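Long-range contacts in UTP--glucose-1-phosphate uridylyltransferase (Acinetobacter baumannii, PDB 6IKX), which catalyses the transfer of a uridylyl group from UTP to alpha-D-glucose 1-phosphate, yielding UDP-glucose and diphosphate: residues K4-V9 with S118-D123; I23-V28 with S57-I62; I51-H56 with V98-Q103. The protein carries 1 engineered substitution. All coordinates share one frame; numbering follows the deposited sequence.

Interaction 1 (K4-V9 with S118-D123)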
loop_
_atom_site.group_PDB
_atom_site.type_symbol
_atom_site.label_atom_id
_atom_site.label_comp_id
_atom_site.label_asym_id
_atom_site.label_seq_id
_atom_site.Cartn_x
_atom_site.Cartn_y
_atom_site.Cartn_z
ATOM N N LYS A 4 -22.915 -10.614 -14.351
ATOM C CA LYS A 4 -22.331 -9.698 -13.333
ATOM C C LYS A 4 -22.660 -10.114 -11.883
ATOM O O LYS A 4 -23.757 -10.588 -11.614
ATOM C CB LYS A 4 -22.856 -8.292 -13.571
ATOM C CG LYS A 4 -22.653 -7.820 -14.976
ATOM C CD LYS A 4 -23.016 -6.396 -15.155
ATOM C CE LYS A 4 -22.610 -5.934 -16.533
ATOM N NZ LYS A 4 -22.535 -4.466 -16.544
ATOM N N ALA A 5 -21.713 -9.920 -10.976
ATOM C CA ALA A 5 -21.868 -10.152 -9.526
ATOM C C ALA A 5 -21.169 -9.019 -8.785
ATOM O O ALA A 5 -20.021 -8.733 -9.111
ATOM C CB ALA A 5 -21.330 -11.505 -9.124
ATOM N N VAL A 6 -21.855 -8.447 -7.806
ATOM C CA VAL A 6 -21.314 -7.425 -6.870
ATOM C C VAL A 6 -20.838 -8.138 -5.598
ATOM O O VAL A 6 -21.654 -8.877 -5.033
ATOM C CB VAL A 6 -22.387 -6.364 -6.595
ATOM C CG1 VAL A 6 -21.954 -5.419 -5.473
ATOM C CG2 VAL A 6 -22.705 -5.615 -7.887
ATOM N N LEU A 7 -19.537 -8.074 -5.279
ATOM C CA LEU A 7 -19.011 -8.628 -3.997
ATOM C C LEU A 7 -18.730 -7.437 -3.110
ATOM O O LEU A 7 -17.805 -6.680 -3.392
ATOM C CB LEU A 7 -17.718 -9.419 -4.150
ATOM C CG LEU A 7 -17.656 -10.547 -5.164
ATOM C CD1 LEU A 7 -16.848 -11.717 -4.619
ATOM C CD2 LEU A 7 -19.034 -10.973 -5.651
ATOM N N PRO A 8 -19.561 -7.145 -2.103
ATOM C CA PRO A 8 -19.375 -5.939 -1.296
ATOM C C PRO A 8 -18.320 -6.282 -0.240
ATOM O O PRO A 8 -18.645 -7.071 0.571
ATOM C CB PRO A 8 -20.759 -5.665 -0.681
ATOM C CG PRO A 8 -21.662 -6.675 -1.348
ATOM C CD PRO A 8 -20.768 -7.859 -1.692
ATOM N N VAL A 9 -17.103 -5.749 -0.359
ATOM C CA VAL A 9 -15.907 -6.161 0.455
ATOM C C VAL A 9 -15.245 -4.914 1.093
ATOM O O VAL A 9 -14.032 -4.925 1.282
ATOM C CB VAL A 9 -14.910 -6.946 -0.432
ATOM C CG1 VAL A 9 -15.499 -8.240 -0.977
ATOM C CG2 VAL A 9 -14.398 -6.098 -1.576
ATOM N N SER A 118 -23.241 2.279 -11.722
ATOM C CA SER A 118 -22.606 2.649 -13.009
ATOM C C SER A 118 -22.075 1.410 -13.705
ATOM O O SER A 118 -22.243 1.302 -14.910
ATOM C CB SER A 118 -21.492 3.630 -12.778
ATOM O OG SER A 118 -20.459 3.009 -12.039
ATOM N N VAL A 119 -21.474 0.503 -12.947
ATOM C CA VAL A 119 -20.892 -0.741 -13.498
ATOM C C VAL A 119 -22.029 -1.709 -13.777
ATOM O O VAL A 119 -21.929 -2.420 -14.766
ATOM C CB VAL A 119 -19.809 -1.307 -12.564
ATOM C CG1 VAL A 119 -19.129 -2.540 -13.117
ATOM C CG2 VAL A 119 -18.775 -0.242 -12.284
ATOM N N VAL A 120 -23.088 -1.767 -12.967
ATOM C CA VAL A 120 -24.196 -2.748 -13.245
ATOM C C VAL A 120 -25.047 -2.301 -14.467
ATOM O O VAL A 120 -25.568 -3.197 -15.224
ATOM C CB VAL A 120 -25.085 -2.969 -12.012
ATOM C CG1 VAL A 120 -26.430 -3.605 -12.391
ATOM C CG2 VAL A 120 -24.358 -3.798 -10.965
ATOM N N GLY A 121 -25.206 -0.979 -14.666
ATOM C CA GLY A 121 -26.045 -0.406 -15.737
ATOM C C GLY A 121 -27.432 -1.032 -15.760
ATOM O O GLY A 121 -28.022 -1.168 -14.695
ATOM N N GLU A 122 -27.927 -1.447 -16.927
ATOM C CA GLU A 122 -29.309 -1.978 -17.097
ATOM C C GLU A 122 -29.297 -3.510 -16.893
ATOM O O GLU A 122 -30.365 -4.087 -16.995
ATOM C CB GLU A 122 -29.899 -1.550 -18.453
ATOM C CG GLU A 122 -30.235 -0.059 -18.594
ATOM C CD GLU A 122 -30.394 0.436 -20.030
ATOM N N ASP A 123 -28.164 -4.146 -16.559
ATOM C CA ASP A 123 -28.086 -5.629 -16.370
ATOM C C ASP A 123 -28.719 -6.087 -15.043
ATOM O O ASP A 123 -28.770 -5.319 -14.082
ATOM C CB ASP A 123 -26.654 -6.161 -16.384
ATOM C CG ASP A 123 -26.074 -6.330 -17.775
ATOM O OD1 ASP A 123 -26.400 -5.499 -18.630
ATOM O OD2 ASP A 123 -25.313 -7.315 -17.994
#
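Lys4, on strand 4-8, reaches across to the C-terminal end of helix 117-120, where its NZ gives a hydrogen bond to Val119 O at 2.8 Å. The ammonium group lies in the plane of that carbonyl, and the C=O...N angle is 158°. CG stands anti to the carbonyl carbon of Lys4 (chi1 -53°), and from there the chain runs out extended, which is how a strand residue spans the distance to the helix. The carbonyl of Val120 lies farther off, with its O 3.5 Å from Lys4 NZ; it already accepts a hydrogen bond from Asp123 N (3.1 Å from Val120 O), which closes a type II' turn from Val120 to Asp123. Gly121 leaves the helix there with positive phi.

The turn brings Asp123 against the lysine's methylene groups. The two side chains cross at about a right angle, with Asp123 OD2 3.4 Å from Lys4 CE but 4.2 Å from Lys4 NZ, too far for a salt bridge. Farther along the strand, Val6 CG2 meets Val120 CG2 at 3.9 Å, and both valines also pack on Phe125 of the neighbouring strand.

The hydrogen bond of Lys4 NZ across the contact thus goes to a carbonyl at the helix end rather than to the carboxylate, and the negative end of the helix dipole and nearby Asp123 would both tend to keep the ammonium group charged.

Interaction 2 (I23-V28 with S57-I62)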
loop_
_atom_site.group_PDB
_atom_site.type_symbol
_atom_site.label_atom_id
_atom_site.label_comp_id
_atom_site.label_asym_id
_atom_site.label_seq_id
_atom_site.Cartn_x
_atom_site.Cartn_y
_atom_site.Cartn_z
ATOM N N ILE A 23 -4.892 -6.849 7.560
ATOM C CA ILE A 23 -5.185 -7.403 6.212
ATOM C C ILE A 23 -6.692 -7.467 6.060
ATOM O O ILE A 23 -7.423 -7.667 7.012
ATOM C CB ILE A 23 -4.577 -8.815 5.975
ATOM C CG1 ILE A 23 -5.194 -9.862 6.907
ATOM C CG2 ILE A 23 -3.062 -8.788 6.049
ATOM C CD1 ILE A 23 -4.745 -11.282 6.661
ATOM N N PRO A 24 -7.222 -7.461 4.832
ATOM C CA PRO A 24 -8.657 -7.662 4.673
ATOM C C PRO A 24 -9.178 -8.938 5.340
ATOM O O PRO A 24 -8.509 -9.951 5.274
ATOM C CB PRO A 24 -8.763 -7.646 3.144
ATOM C CG PRO A 24 -7.688 -6.675 2.713
ATOM C CD PRO A 24 -6.528 -7.081 3.597
ATOM N N LYS A 25 -10.370 -8.884 5.939
ATOM C CA LYS A 25 -11.092 -10.125 6.372
ATOM C C LYS A 25 -11.149 -11.092 5.181
ATOM O O LYS A 25 -11.009 -12.284 5.407
ATOM C CB LYS A 25 -12.510 -9.866 6.895
ATOM C CG LYS A 25 -13.416 -9.068 5.952
ATOM C CD LYS A 25 -14.670 -8.410 6.576
ATOM C CE LYS A 25 -14.837 -6.942 6.182
ATOM N NZ LYS A 25 -15.461 -6.724 4.843
ATOM N N GLU A 26 -11.321 -10.583 3.956
ATOM C CA GLU A 26 -11.491 -11.403 2.731
ATOM C C GLU A 26 -10.202 -12.171 2.437
ATOM O O GLU A 26 -10.301 -13.184 1.759
ATOM C CB GLU A 26 -11.880 -10.510 1.557
ATOM C CG GLU A 26 -13.244 -9.854 1.743
ATOM C CD GLU A 26 -13.253 -8.556 2.552
ATOM O OE1 GLU A 26 -12.160 -8.115 3.078
ATOM O OE2 GLU A 26 -14.345 -7.966 2.659
ATOM N N MET A 27 -9.052 -11.713 2.968
ATOM C CA MET A 27 -7.694 -12.260 2.673
ATOM C C MET A 27 -7.245 -13.232 3.769
ATOM O O MET A 27 -6.102 -13.733 3.738
ATOM C CB MET A 27 -6.673 -11.134 2.471
ATOM C CG MET A 27 -6.897 -10.400 1.159
ATOM S SD MET A 27 -7.035 -11.563 -0.244
ATOM C CE MET A 27 -5.285 -11.870 -0.424
ATOM N N VAL A 28 -8.156 -13.572 4.655
ATOM C CA VAL A 28 -7.914 -14.526 5.763
ATOM C C VAL A 28 -7.828 -15.953 5.210
ATOM O O VAL A 28 -8.740 -16.396 4.462
ATOM C CB VAL A 28 -9.043 -14.327 6.783
ATOM C CG1 VAL A 28 -9.389 -15.571 7.570
ATOM C CG2 VAL A 28 -8.680 -13.163 7.695
ATOM N N SER A 57 -10.263 1.618 0.522
ATOM C CA SER A 57 -8.856 2.070 0.347
ATOM C C SER A 57 -7.859 1.158 1.081
ATOM O O SER A 57 -6.706 1.182 0.701
ATOM C CB SER A 57 -8.704 3.516 0.798
ATOM O OG SER A 57 -8.974 3.612 2.188
ATOM N N SER A 58 -8.261 0.377 2.070
ATOM C CA SER A 58 -7.337 -0.549 2.799
ATOM C C SER A 58 -7.262 -1.946 2.153
ATOM O O SER A 58 -6.555 -2.764 2.680
ATOM C CB SER A 58 -7.739 -0.688 4.254
ATOM O OG SER A 58 -8.900 -1.497 4.369
ATOM N N LYS A 59 -7.967 -2.221 1.058
ATOM C CA LYS A 59 -8.217 -3.605 0.562
ATOM C C LYS A 59 -7.524 -3.892 -0.795
ATOM O O LYS A 59 -8.096 -4.730 -1.582
ATOM C CB LYS A 59 -9.722 -3.821 0.344
ATOM C CG LYS A 59 -10.648 -3.580 1.531
ATOM C CD LYS A 59 -10.488 -4.530 2.698
ATOM C CE LYS A 59 -11.567 -4.363 3.739
ATOM N NZ LYS A 59 -12.567 -5.451 3.668
ATOM N N ALA A 60 -6.370 -3.255 -1.088
ATOM C CA ALA A 60 -5.579 -3.462 -2.323
ATOM C C ALA A 60 -5.212 -4.945 -2.460
ATOM O O ALA A 60 -5.231 -5.442 -3.565
ATOM C CB ALA A 60 -4.343 -2.629 -2.313
ATOM N N SER A 61 -4.912 -5.645 -1.373
ATOM C CA SER A 61 -4.420 -7.036 -1.469
ATOM C C SER A 61 -5.501 -7.934 -2.098
ATOM O O SER A 61 -5.156 -8.997 -2.637
ATOM C CB SER A 61 -3.968 -7.532 -0.131
ATOM O OG SER A 61 -5.055 -7.639 0.762
ATOM N N ILE A 62 -6.772 -7.551 -2.034
ATOM C CA ILE A 62 -7.849 -8.330 -2.713
ATOM C C ILE A 62 -7.685 -8.179 -4.234
ATOM O O ILE A 62 -7.784 -9.169 -4.939
ATOM C CB ILE A 62 -9.257 -7.897 -2.245
ATOM C CG1 ILE A 62 -9.431 -7.956 -0.721
ATOM C CG2 ILE A 62 -10.306 -8.744 -2.953
ATOM C CD1 ILE A 62 -10.828 -7.572 -0.227
HETATM O O HOH W 1 -11.479 -6.433 6.694
#
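Pro24 is wedged between the aliphatic part of Lys59 and the side chains of Ser61 and Ile62. Its CG lies 3.5 Å from Lys59 CD, the two side chains sliding past each other in opposite directions, while its CB rests on Ile62 CG1 at 3.9 Å. Ser61 turns its OG in between its own backbone N and carbonyl carbon (chi1 66°), which puts the hydroxyl against CD of the proline ring and next to Met27 CG, 3.3 Å from Ser61 OG. Met27 folds back at chi2 and chi3, bringing its sulfur and methyl group to the carbonyl O of Ser61.

The 3-10 segment 25-27 belongs to the long loop after strand 4-8, within the GT-A-like nucleotidyltransferase fold; other structures of this protein have UTP and UDP-glucose bound at Lys25. Here a sulfate lies close to that lysine.

Glu26 packs its CB on Ile62 CD1, and a bend at chi2 (85°) turns its carboxylate back toward Lys59, whose side chain it meets at about a right angle. Lys59 NZ binds Glu26 OE1 at 2.8 Å from the syn side, only 17° from the carboxylate plane; Lys25 NZ takes the other oxygen, Glu26 OE2, at 2.7 Å, also syn but more tilted. One carboxylate thus bridges two ammonium groups that stand 3.4 Å apart, NZ of Lys25 to NZ of Lys59. Lys59 NZ is gripped further by Val9 O and only weakly by a water that also accepts a hydrogen bond from the backbone N of Lys25.

Interaction 3 (I51-H56 with V98-Q103)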
loop_
_atom_site.group_PDB
_atom_site.type_symbol
_atom_site.label_atom_id
_atom_site.label_comp_id
_atom_site.label_asym_id
_atom_site.label_seq_id
_atom_site.Cartn_x
_atom_site.Cartn_y
_atom_site.Cartn_z
ATOM N N ILE A 51 -16.642 -9.767 -12.080
ATOM C CA ILE A 51 -16.572 -9.677 -10.593
ATOM C C ILE A 51 -16.465 -8.195 -10.249
ATOM O O ILE A 51 -15.492 -7.556 -10.651
ATOM C CB ILE A 51 -15.417 -10.534 -10.044
ATOM C CG1 ILE A 51 -15.690 -12.027 -10.269
ATOM C CG2 ILE A 51 -15.159 -10.250 -8.564
ATOM C CD1 ILE A 51 -16.991 -12.504 -9.656
ATOM N N ILE A 52 -17.487 -7.633 -9.617
ATOM C CA ILE A 52 -17.521 -6.184 -9.264
ATOM C C ILE A 52 -17.269 -6.071 -7.763
ATOM O O ILE A 52 -18.235 -6.284 -7.005
ATOM C CB ILE A 52 -18.852 -5.541 -9.684
ATOM C CG1 ILE A 52 -19.188 -5.892 -11.137
ATOM C CG2 ILE A 52 -18.818 -4.028 -9.451
ATOM C CD1 ILE A 52 -20.544 -5.412 -11.606
ATOM N N LEU A 53 -16.016 -5.829 -7.362
ATOM C CA LEU A 53 -15.619 -5.669 -5.928
ATOM C C LEU A 53 -16.013 -4.247 -5.478
ATOM O O LEU A 53 -15.492 -3.296 -6.071
ATOM C CB LEU A 53 -14.093 -5.833 -5.795
ATOM C CG LEU A 53 -13.491 -7.159 -6.232
ATOM C CD1 LEU A 53 -11.993 -7.145 -6.073
ATOM C CD2 LEU A 53 -14.065 -8.313 -5.460
ATOM N N VAL A 54 -16.901 -4.076 -4.502
ATOM C CA VAL A 54 -17.140 -2.739 -3.887
ATOM C C VAL A 54 -16.176 -2.653 -2.714
ATOM O O VAL A 54 -16.348 -3.431 -1.744
ATOM C CB VAL A 54 -18.605 -2.536 -3.455
ATOM C CG1 VAL A 54 -18.863 -1.125 -2.980
ATOM C CG2 VAL A 54 -19.549 -2.839 -4.592
ATOM N N THR A 55 -15.177 -1.781 -2.796
ATOM C CA THR A 55 -14.013 -1.936 -1.887
ATOM C C THR A 55 -13.690 -0.662 -1.086
ATOM O O THR A 55 -14.315 0.392 -1.219
ATOM C CB THR A 55 -12.833 -2.548 -2.671
ATOM O OG1 THR A 55 -11.969 -3.164 -1.712
ATOM C CG2 THR A 55 -12.087 -1.571 -3.551
ATOM N N HIS A 56 -12.753 -0.832 -0.185
ATOM C CA HIS A 56 -12.201 0.198 0.717
ATOM C C HIS A 56 -10.741 0.390 0.333
ATOM O O HIS A 56 -10.085 -0.636 -0.064
ATOM C CB HIS A 56 -12.407 -0.276 2.159
ATOM C CG HIS A 56 -12.047 0.712 3.202
ATOM N ND1 HIS A 56 -10.900 0.588 3.959
ATOM C CD2 HIS A 56 -12.674 1.822 3.626
ATOM C CE1 HIS A 56 -10.833 1.589 4.813
ATOM N NE2 HIS A 56 -11.914 2.360 4.626
ATOM N N VAL A 98 -12.084 -8.671 -13.300
ATOM C CA VAL A 98 -12.334 -8.214 -11.911
ATOM C C VAL A 98 -12.278 -6.693 -11.895
ATOM O O VAL A 98 -11.280 -6.173 -12.339
ATOM C CB VAL A 98 -11.303 -8.811 -10.955
ATOM C CG1 VAL A 98 -11.555 -8.305 -9.537
ATOM C CG2 VAL A 98 -11.340 -10.326 -11.021
ATOM N N ILE A 99 -13.313 -6.039 -11.382
ATOM C CA ILE A 99 -13.550 -4.564 -11.468
ATOM C C ILE A 99 -13.614 -3.986 -10.052
ATOM O O ILE A 99 -14.196 -4.641 -9.160
ATOM C CB ILE A 99 -14.889 -4.265 -12.160
ATOM C CG1 ILE A 99 -14.969 -4.906 -13.544
ATOM C CG2 ILE A 99 -15.126 -2.766 -12.218
ATOM C CD1 ILE A 99 -13.802 -4.554 -14.443
ATOM N N SER A 100 -13.148 -2.759 -9.864
ATOM C CA SER A 100 -13.182 -2.104 -8.537
ATOM C C SER A 100 -13.983 -0.813 -8.593
ATOM O O SER A 100 -13.793 -0.016 -9.553
ATOM C CB SER A 100 -11.805 -1.834 -8.038
ATOM O OG SER A 100 -11.389 -2.930 -7.256
ATOM N N VAL A 101 -14.789 -0.611 -7.553
ATOM C CA VAL A 101 -15.382 0.711 -7.231
ATOM C C VAL A 101 -15.324 0.830 -5.716
ATOM O O VAL A 101 -15.320 -0.206 -5.012
ATOM C CB VAL A 101 -16.808 0.841 -7.809
ATOM C CG1 VAL A 101 -17.786 -0.093 -7.100
ATOM C CG2 VAL A 101 -17.285 2.287 -7.778
ATOM N N ARG A 102 -15.169 2.061 -5.253
ATOM C CA ARG A 102 -15.005 2.390 -3.811
ATOM C C ARG A 102 -16.356 2.692 -3.182
ATOM O O ARG A 102 -17.080 3.535 -3.725
ATOM C CB ARG A 102 -14.073 3.600 -3.642
ATOM C CG ARG A 102 -12.641 3.268 -4.012
ATOM C CD ARG A 102 -11.988 2.202 -3.135
ATOM N NE ARG A 102 -10.563 2.011 -3.424
ATOM C CZ ARG A 102 -9.571 2.846 -3.093
ATOM N NH1 ARG A 102 -9.796 3.983 -2.462
ATOM N NH2 ARG A 102 -8.334 2.564 -3.442
ATOM N N GLN A 103 -16.664 2.049 -2.054
ATOM C CA GLN A 103 -17.690 2.548 -1.095
ATOM C C GLN A 103 -17.080 3.711 -0.322
ATOM O O GLN A 103 -16.218 3.464 0.501
ATOM C CB GLN A 103 -18.089 1.489 -0.079
ATOM C CG GLN A 103 -19.150 1.993 0.880
ATOM C CD GLN A 103 -19.893 0.842 1.488
ATOM O OE1 GLN A 103 -19.313 -0.220 1.720
ATOM N NE2 GLN A 103 -21.166 1.066 1.781
#
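Val101 O takes two contacts from the facing strand: Thr55 N donates to Val101 O at 2.7 Å, and the CA-H of Val54 approaches it, Val54 CA to Val101 O being 3.3 Å. One step on, Thr55 O accepts a bond from Gln103 N at 3.0 Å together with a CA-H contact from Arg102. Earlier in the ladder, Ile51 O takes Ile99 N almost head-on (C=O...N 176°), Ile99 O takes Leu53 N, and Leu53 O takes Val101 N.

On the face carrying Leu53, Thr55 and Arg102, Leu53 CD1 crosses over to Val98 CG1 at 3.7 Å. Arg102 bends at chi2 (-63°), so that its CD lies 3.8 Å from Thr55 CG2; that methyl sits at the edge of the guanidinium, while the carbonyl carbon of His56 lies over one of its faces. The group's far end bonds to Asn64 and Asp67 of the second subunit. On the other face Val54 and Val101 stand side by side, pointing the same way, and Val54 CG1 touches Gln103 CB at 4.0 Å.

Gln103, just beyond the strand end, is held by His111 and Gly108 through its NE2, and UTP and UDP-glucose contact it in other structures of this protein. Two neighbouring parallel strands with helices between them in the chain, and a nucleotide-site residue at the C-terminal end, are characteristic of the Rossmann-like part of GT-A nucleotidyltransferases.

Strand 50-55 ties the three contacts together. It lies between strand 4-8 of interaction 1 and strand 97-102 of interaction 3, and the centres of these two interactions are about 9 Å apart; Leu7 N and Val9 N reach Ile52 O and Val54 O, each at 2.8 Å, and Val119 CG1 packs on Ile52 CD1. Past the strand the chain runs into helix 60-65 of interaction 2, where Ile62 CG2 lies 3.9 Å from Leu53 CD1. Interactions 1 and 2, though their centres are about 19 Å apart, meet through Val9 O and Lys59 NZ at 2.8 Å. Pro8, Lys25 and Gln103, one from each contact, all contact UTP in other structures, with bound sulfate near Lys25 and near Gln103.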